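Local atomic coordinates of neurotrypsin (Mus musculus, PDB entry 6H8M), a protein that is a secreted brain serine protease that plays a role in neuronal plasticity, its proteolysis possibly serving the structural reorganisation linked to learning and memory. Residues I6-G11 against R45-K50; E16-V21 against W27-D32. One frame throughout, in Å; residues are numbered along the deposited sequence.

Contact 1 of 2, residues I6-G11 against R45-K50; sequences IRLVDG and RQLGYK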
loop_
_atom_site.group_PDB
_atom_site.type_symbol
_atom_site.label_atom_id
_atom_site.label_comp_id
_atom_site.label_asym_id
_atom_site.label_seq_id
_atom_site.Cartn_x
_atom_site.Cartn_y
_atom_site.Cartn_z
ATOM N N ILE A 6 -9.224 1.417 -3.062
ATOM C CA ILE A 6 -8.276 1.006 -2.056
ATOM C C ILE A 6 -8.974 0.851 -0.714
ATOM O O ILE A 6 -10.028 1.555 -0.409
ATOM C CB ILE A 6 -7.090 1.997 -1.978
ATOM C CG1 ILE A 6 -7.489 3.383 -1.567
ATOM C CG2 ILE A 6 -6.352 2.057 -3.287
ATOM C CD1 ILE A 6 -6.274 4.247 -1.299
ATOM N N ARG A 7 -8.476 -0.100 0.070
ATOM C CA ARG A 7 -8.961 -0.301 1.439
ATOM C C ARG A 7 -7.814 -0.763 2.300
ATOM O O ARG A 7 -6.869 -1.313 1.826
ATOM C CB ARG A 7 -10.120 -1.312 1.457
ATOM C CG ARG A 7 -9.770 -2.742 1.074
ATOM C CD ARG A 7 -10.980 -3.659 1.008
ATOM N NE ARG A 7 -10.492 -5.014 0.752
ATOM C CZ ARG A 7 -11.238 -6.016 0.387
ATOM N NH1 ARG A 7 -12.534 -5.809 0.215
ATOM N NH2 ARG A 7 -10.692 -7.205 0.220
ATOM N N LEU A 8 -7.937 -0.552 3.612
ATOM C CA LEU A 8 -7.027 -1.078 4.601
ATOM C C LEU A 8 -7.704 -2.221 5.398
ATOM O O LEU A 8 -8.922 -2.105 5.698
ATOM C CB LEU A 8 -6.615 0.006 5.611
ATOM C CG LEU A 8 -5.970 1.227 4.958
ATOM C CD1 LEU A 8 -5.521 2.176 6.062
ATOM C CD2 LEU A 8 -4.822 0.859 3.997
ATOM N N VAL A 9 -6.992 -3.336 5.560
ATOM C CA VAL A 9 -7.554 -4.537 6.178
ATOM C C VAL A 9 -6.664 -5.005 7.328
ATOM O O VAL A 9 -5.448 -4.876 7.306
ATOM C CB VAL A 9 -7.643 -5.649 5.097
ATOM C CG1 VAL A 9 -8.366 -6.904 5.634
ATOM C CG2 VAL A 9 -8.378 -5.130 3.862
ATOM N N ASP A 10 -7.299 -5.546 8.389
ATOM C CA ASP A 10 -6.601 -6.261 9.462
ATOM C C ASP A 10 -5.807 -5.342 10.409
ATOM O O ASP A 10 -4.999 -5.868 11.185
ATOM C CB ASP A 10 -5.688 -7.368 8.940
ATOM C CG ASP A 10 -6.406 -8.594 8.452
ATOM O OD1 ASP A 10 -7.530 -8.826 8.892
ATOM O OD2 ASP A 10 -5.834 -9.323 7.673
ATOM N N GLY A 11 -6.085 -4.056 10.389
ATOM C CA GLY A 11 -5.567 -3.081 11.343
ATOM C C GLY A 11 -6.368 -3.095 12.628
ATOM O O GLY A 11 -7.418 -3.630 12.681
ATOM N N ARG A 45 -3.369 9.806 1.944
ATOM C CA ARG A 45 -3.937 10.991 1.272
ATOM C C ARG A 45 -5.172 10.595 0.457
ATOM O O ARG A 45 -6.191 11.214 0.561
ATOM C CB ARG A 45 -2.858 11.720 0.447
ATOM C CG ARG A 45 -3.320 13.035 -0.188
ATOM C CD ARG A 45 -2.173 13.814 -0.842
ATOM N NE ARG A 45 -1.066 14.138 0.041
ATOM C CZ ARG A 45 0.145 13.585 0.002
ATOM N NH1 ARG A 45 0.497 12.729 -0.955
ATOM N NH2 ARG A 45 1.010 13.895 0.952
ATOM N N GLN A 46 -5.092 9.533 -0.335
ATOM C CA GLN A 46 -6.187 9.100 -1.133
ATOM C C GLN A 46 -7.387 8.717 -0.240
ATOM O O GLN A 46 -8.537 8.963 -0.651
ATOM C CB GLN A 46 -5.804 7.979 -2.083
ATOM C CG GLN A 46 -6.928 7.658 -3.065
ATOM C CD GLN A 46 -6.747 6.440 -3.926
ATOM O OE1 GLN A 46 -5.664 6.113 -4.371
ATOM N NE2 GLN A 46 -7.849 5.849 -4.308
ATOM N N LEU A 47 -7.119 8.118 0.920
ATOM C CA LEU A 47 -8.157 7.727 1.854
ATOM C C LEU A 47 -8.750 8.910 2.630
ATOM O O LEU A 47 -9.723 8.723 3.352
ATOM C CB LEU A 47 -7.539 6.716 2.823
ATOM C CG LEU A 47 -7.285 5.317 2.275
ATOM C CD1 LEU A 47 -6.501 4.491 3.297
ATOM C CD2 LEU A 47 -8.584 4.632 1.916
ATOM N N GLY A 48 -8.173 10.088 2.473
ATOM C CA GLY A 48 -8.737 11.299 3.055
ATOM C C GLY A 48 -8.107 11.704 4.359
ATOM O O GLY A 48 -8.579 12.656 4.946
ATOM N N TYR A 49 -6.965 11.104 4.750
ATOM C CA TYR A 49 -6.243 11.472 5.934
ATOM C C TYR A 49 -5.185 12.524 5.542
ATOM O O TYR A 49 -4.685 12.526 4.441
ATOM C CB TYR A 49 -5.622 10.257 6.617
ATOM C CG TYR A 49 -6.654 9.245 7.010
ATOM C CD1 TYR A 49 -7.639 9.598 7.914
ATOM C CD2 TYR A 49 -6.789 8.050 6.341
ATOM C CE1 TYR A 49 -8.686 8.741 8.210
ATOM C CE2 TYR A 49 -7.795 7.154 6.662
ATOM C CZ TYR A 49 -8.761 7.516 7.571
ATOM O OH TYR A 49 -9.738 6.633 7.901
ATOM N N LYS A 50 -4.882 13.420 6.474
ATOM C CA LYS A 50 -4.078 14.606 6.216
ATOM C C LYS A 50 -2.766 14.591 7.004
ATOM O O LYS A 50 -1.862 15.404 6.703
ATOM C CB LYS A 50 -4.861 15.854 6.631
ATOM C CG LYS A 50 -6.270 15.908 6.080
ATOM C CD LYS A 50 -6.314 16.051 4.559
ATOM C CE LYS A 50 -7.728 16.030 4.022
ATOM N NZ LYS A 50 -7.926 16.989 2.914
#
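In this third SRCR domain of neurotrypsin, the C-terminal end of helix 37-46 packs against the edge strand 6-10, where Ile6 and Leu8 meet Gln46 and Leu47. No hydrogen bond joins the two segments. The contact is side-chain packing near the surface. The CD1 methyl of Ile6 does much of the touching. It lies 3.5 Å from CD of Gln46, and the amide group and the aliphatic CB and CG of that glutamine all lie against it. CG1 of Ile6 sits between its own backbone N and carbonyl carbon (chi1 63°), which turns CG1 toward the helix end, and the extended chi2 carries CD1 on to it. One step inward, CG1 of Ile6 meets CD2 of Leu47 at 3.9 Å.

The two branches of Leu47 divide the strand between them. CD2 goes to Ile6, and CD1 lies 3.7 Å from CG of Leu8. In the SRCR fold the single helix lies over the curved sheet, and here its last turn covers the first strand. Gly48 ends that helix in a Schellman motif. Its N bonds to Arg45 O at 3.0 Å, and its positive phi suits glycine. Both polar atoms of the Gln46 amide are held: NE2 gives a hydrogen bond to Phe4 O, and OE1 accepts one from Leu82 N. Its rotation is thereby fixed beside Ile6 CD1.

Contact 2 of 2, residues E16-V21 against W27-D32; sequences EGRVEV and WGTICD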
loop_
_atom_site.group_PDB
_atom_site.type_symbol
_atom_site.label_atom_id
_atom_site.label_comp_id
_atom_site.label_asym_id
_atom_site.label_seq_id
_atom_site.Cartn_x
_atom_site.Cartn_y
_atom_site.Cartn_z
ATOM N N GLU A 16 -5.368 2.130 9.793
ATOM C CA GLU A 16 -4.171 1.386 9.532
ATOM C C GLU A 16 -4.556 -0.017 9.049
ATOM O O GLU A 16 -5.671 -0.454 9.165
ATOM C CB GLU A 16 -3.347 1.239 10.801
ATOM C CG GLU A 16 -4.016 0.357 11.849
ATOM C CD GLU A 16 -3.231 0.118 13.131
ATOM O OE1 GLU A 16 -2.411 0.969 13.476
ATOM O OE2 GLU A 16 -3.468 -0.919 13.770
ATOM N N GLY A 17 -3.647 -0.637 8.319
ATOM C CA GLY A 17 -3.806 -2.033 7.951
ATOM C C GLY A 17 -3.032 -2.378 6.679
ATOM O O GLY A 17 -2.298 -1.505 6.131
ATOM N N ARG A 18 -3.229 -3.607 6.193
ATOM C CA ARG A 18 -2.612 -4.057 4.918
ATOM C C ARG A 18 -3.366 -3.372 3.769
ATOM O O ARG A 18 -4.612 -3.387 3.791
ATOM C CB ARG A 18 -2.705 -5.580 4.798
ATOM C CG ARG A 18 -2.112 -6.142 3.515
ATOM C CD ARG A 18 -2.263 -7.648 3.419
ATOM N NE ARG A 18 -3.658 -8.068 3.437
ATOM C CZ ARG A 18 -4.345 -8.351 4.537
ATOM N NH1 ARG A 18 -3.765 -8.262 5.722
ATOM N NH2 ARG A 18 -5.608 -8.724 4.450
ATOM N N VAL A 19 -2.630 -2.826 2.798
ATOM C CA VAL A 19 -3.223 -2.121 1.631
ATOM C C VAL A 19 -3.764 -3.125 0.639
ATOM O O VAL A 19 -3.047 -4.055 0.269
ATOM C CB VAL A 19 -2.182 -1.228 0.935
ATOM C CG1 VAL A 19 -2.938 -0.491 -0.184
ATOM C CG2 VAL A 19 -1.576 -0.241 1.928
ATOM N N GLU A 20 -5.067 -3.015 0.295
ATOM C CA GLU A 20 -5.624 -3.807 -0.770
ATOM C C GLU A 20 -6.143 -2.856 -1.849
ATOM O O GLU A 20 -6.703 -1.775 -1.559
ATOM C CB GLU A 20 -6.675 -4.795 -0.249
ATOM C CG GLU A 20 -6.002 -5.810 0.702
ATOM C CD GLU A 20 -6.731 -7.047 1.121
ATOM O OE1 GLU A 20 -6.043 -7.983 1.611
ATOM O OE2 GLU A 20 -7.946 -7.031 0.945
ATOM N N VAL A 21 -5.986 -3.288 -3.104
ATOM C CA VAL A 21 -6.389 -2.478 -4.216
ATOM C C VAL A 21 -7.204 -3.336 -5.177
ATOM O O VAL A 21 -6.982 -4.550 -5.276
ATOM C CB VAL A 21 -5.182 -1.879 -4.935
ATOM C CG1 VAL A 21 -4.281 -1.163 -3.962
ATOM C CG2 VAL A 21 -4.372 -2.973 -5.619
ATOM N N TRP A 27 -9.868 -7.900 -5.573
ATOM C CA TRP A 27 -9.047 -7.302 -4.543
ATOM C C TRP A 27 -7.705 -8.035 -4.445
ATOM O O TRP A 27 -7.663 -9.242 -4.475
ATOM C CB TRP A 27 -9.740 -7.315 -3.167
ATOM C CG TRP A 27 -10.882 -6.362 -3.085
ATOM C CD1 TRP A 27 -12.223 -6.627 -3.238
ATOM C CD2 TRP A 27 -10.771 -4.942 -2.907
ATOM N NE1 TRP A 27 -12.927 -5.455 -3.094
ATOM C CE2 TRP A 27 -12.066 -4.416 -2.925
ATOM C CE3 TRP A 27 -9.703 -4.064 -2.769
ATOM C CZ2 TRP A 27 -12.319 -3.062 -2.732
ATOM C CZ3 TRP A 27 -9.943 -2.736 -2.540
ATOM C CH2 TRP A 27 -11.239 -2.235 -2.581
ATOM N N GLY A 28 -6.604 -7.289 -4.337
ATOM C CA GLY A 28 -5.282 -7.901 -4.176
ATOM C C GLY A 28 -4.332 -6.968 -3.477
ATOM O O GLY A 28 -4.709 -5.838 -3.105
ATOM N N THR A 29 -3.114 -7.406 -3.276
ATOM C CA THR A 29 -2.190 -6.689 -2.383
ATOM C C THR A 29 -1.111 -5.993 -3.198
ATOM O O THR A 29 -1.094 -6.057 -4.402
ATOM C CB THR A 29 -1.604 -7.671 -1.358
ATOM O OG1 THR A 29 -1.000 -8.777 -2.040
ATOM C CG2 THR A 29 -2.728 -8.290 -0.560
ATOM N N ILE A 30 -0.217 -5.335 -2.455
ATOM C CA ILE A 30 0.919 -4.628 -2.992
ATOM C C ILE A 30 2.184 -5.138 -2.308
ATOM O O ILE A 30 2.265 -5.221 -1.065
ATOM C CB ILE A 30 0.762 -3.126 -2.736
ATOM C CG1 ILE A 30 -0.544 -2.600 -3.305
ATOM C CG2 ILE A 30 1.966 -2.356 -3.224
ATOM C CD1 ILE A 30 -0.665 -1.081 -3.146
ATOM N N CYS A 31 3.195 -5.489 -3.094
ATOM C CA CYS A 31 4.502 -5.946 -2.588
ATOM C C CYS A 31 5.251 -4.783 -1.890
ATOM O O CYS A 31 5.230 -3.669 -2.364
ATOM C CB CYS A 31 5.356 -6.492 -3.724
ATOM S SG CYS A 31 6.890 -7.239 -3.136
ATOM N N ASP A 32 5.982 -5.088 -0.813
ATOM C CA ASP A 32 6.645 -4.054 -0.015
ATOM C C ASP A 32 8.010 -3.675 -0.578
ATOM O O ASP A 32 8.700 -2.894 0.052
ATOM C CB ASP A 32 6.746 -4.467 1.459
ATOM C CG ASP A 32 7.728 -5.619 1.698
ATOM O OD1 ASP A 32 8.315 -6.119 0.709
ATOM O OD2 ASP A 32 7.850 -6.067 2.846
HETATM O O HOH W 1 -0.616 -5.137 0.486
#
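The Trp27 ring has Glu20 C and Val21 N at its edge, in plane, with Glu20 O 3.5 Å from CZ3. Arg7 makes a cation-pi contact with this indole, and Phe22 meets it edge-to-face. The guanidinium of Arg18 has OE1 of Glu20 at its edge, in plane, and the CG2 methyl of Thr29 also lies near that plane. Both groups belong to the beta hairpin of strands 18-23 and 26-30 in the mixed sheet of the SRCR domain.

Val21 and Gly28 form an antiparallel hydrogen-bonded pair. Val21 N reaches Gly28 O at 2.9 Å, with an N-H...O angle of 165°. Gly28 N returns a bond to Val21 O, also 2.9 Å. The strands then splay, their axes running at 131°, and a water enters the gap. It donates to Val19 O at 2.7 Å and accepts from Ile30 N.

Glu20 and Thr29 lie side by side, pointing the same way, and the Arg18 chain reaches them, its CD approaching CG2 of Thr29. Arg18 bends at chi3 (60°), and its NE and NH2 both grip Glu20 OE1, each at 3.0 Å and from the same face of the carboxylate. The other ends are also held: Arg18 NH1 by Asp10, Glu20 OE2 by Arg7. A leucine in place of Arg18 would probably leave Glu20 OE1 and Asp10 OD2 without their charged mate, with the Glu20 carboxylate held less firmly, by Arg7 at OE2. Thr29 OG1 bonds to Asp100 OD1.

On the face to which Val21 points, Ile30 CD1 touches two valines, lying 3.8 Å from CG1 of Val19 and 3.7 Å from CG1 of Val21.

Both contacts reach the same sheet, in which strand 6-10 pairs antiparallel with strand 18-23. Their centres lie about 10 Å apart. Contact 2 is nested along the chain within the loop closed by contact 1. Val9 O probably accepts a hydrogen bond from Arg18 N, at 2.8 Å. Asp10, Arg18, Glu20 and Arg7, in that order, make a chain of alternating charges across the two strands, its last link running from Glu20 OE2 to Arg7 NH2 at 2.8 Å. On the other face Ile6 touches Val21 and Leu8 touches Val19, joining the helix packing of contact 1 to the apolar cluster of contact 2.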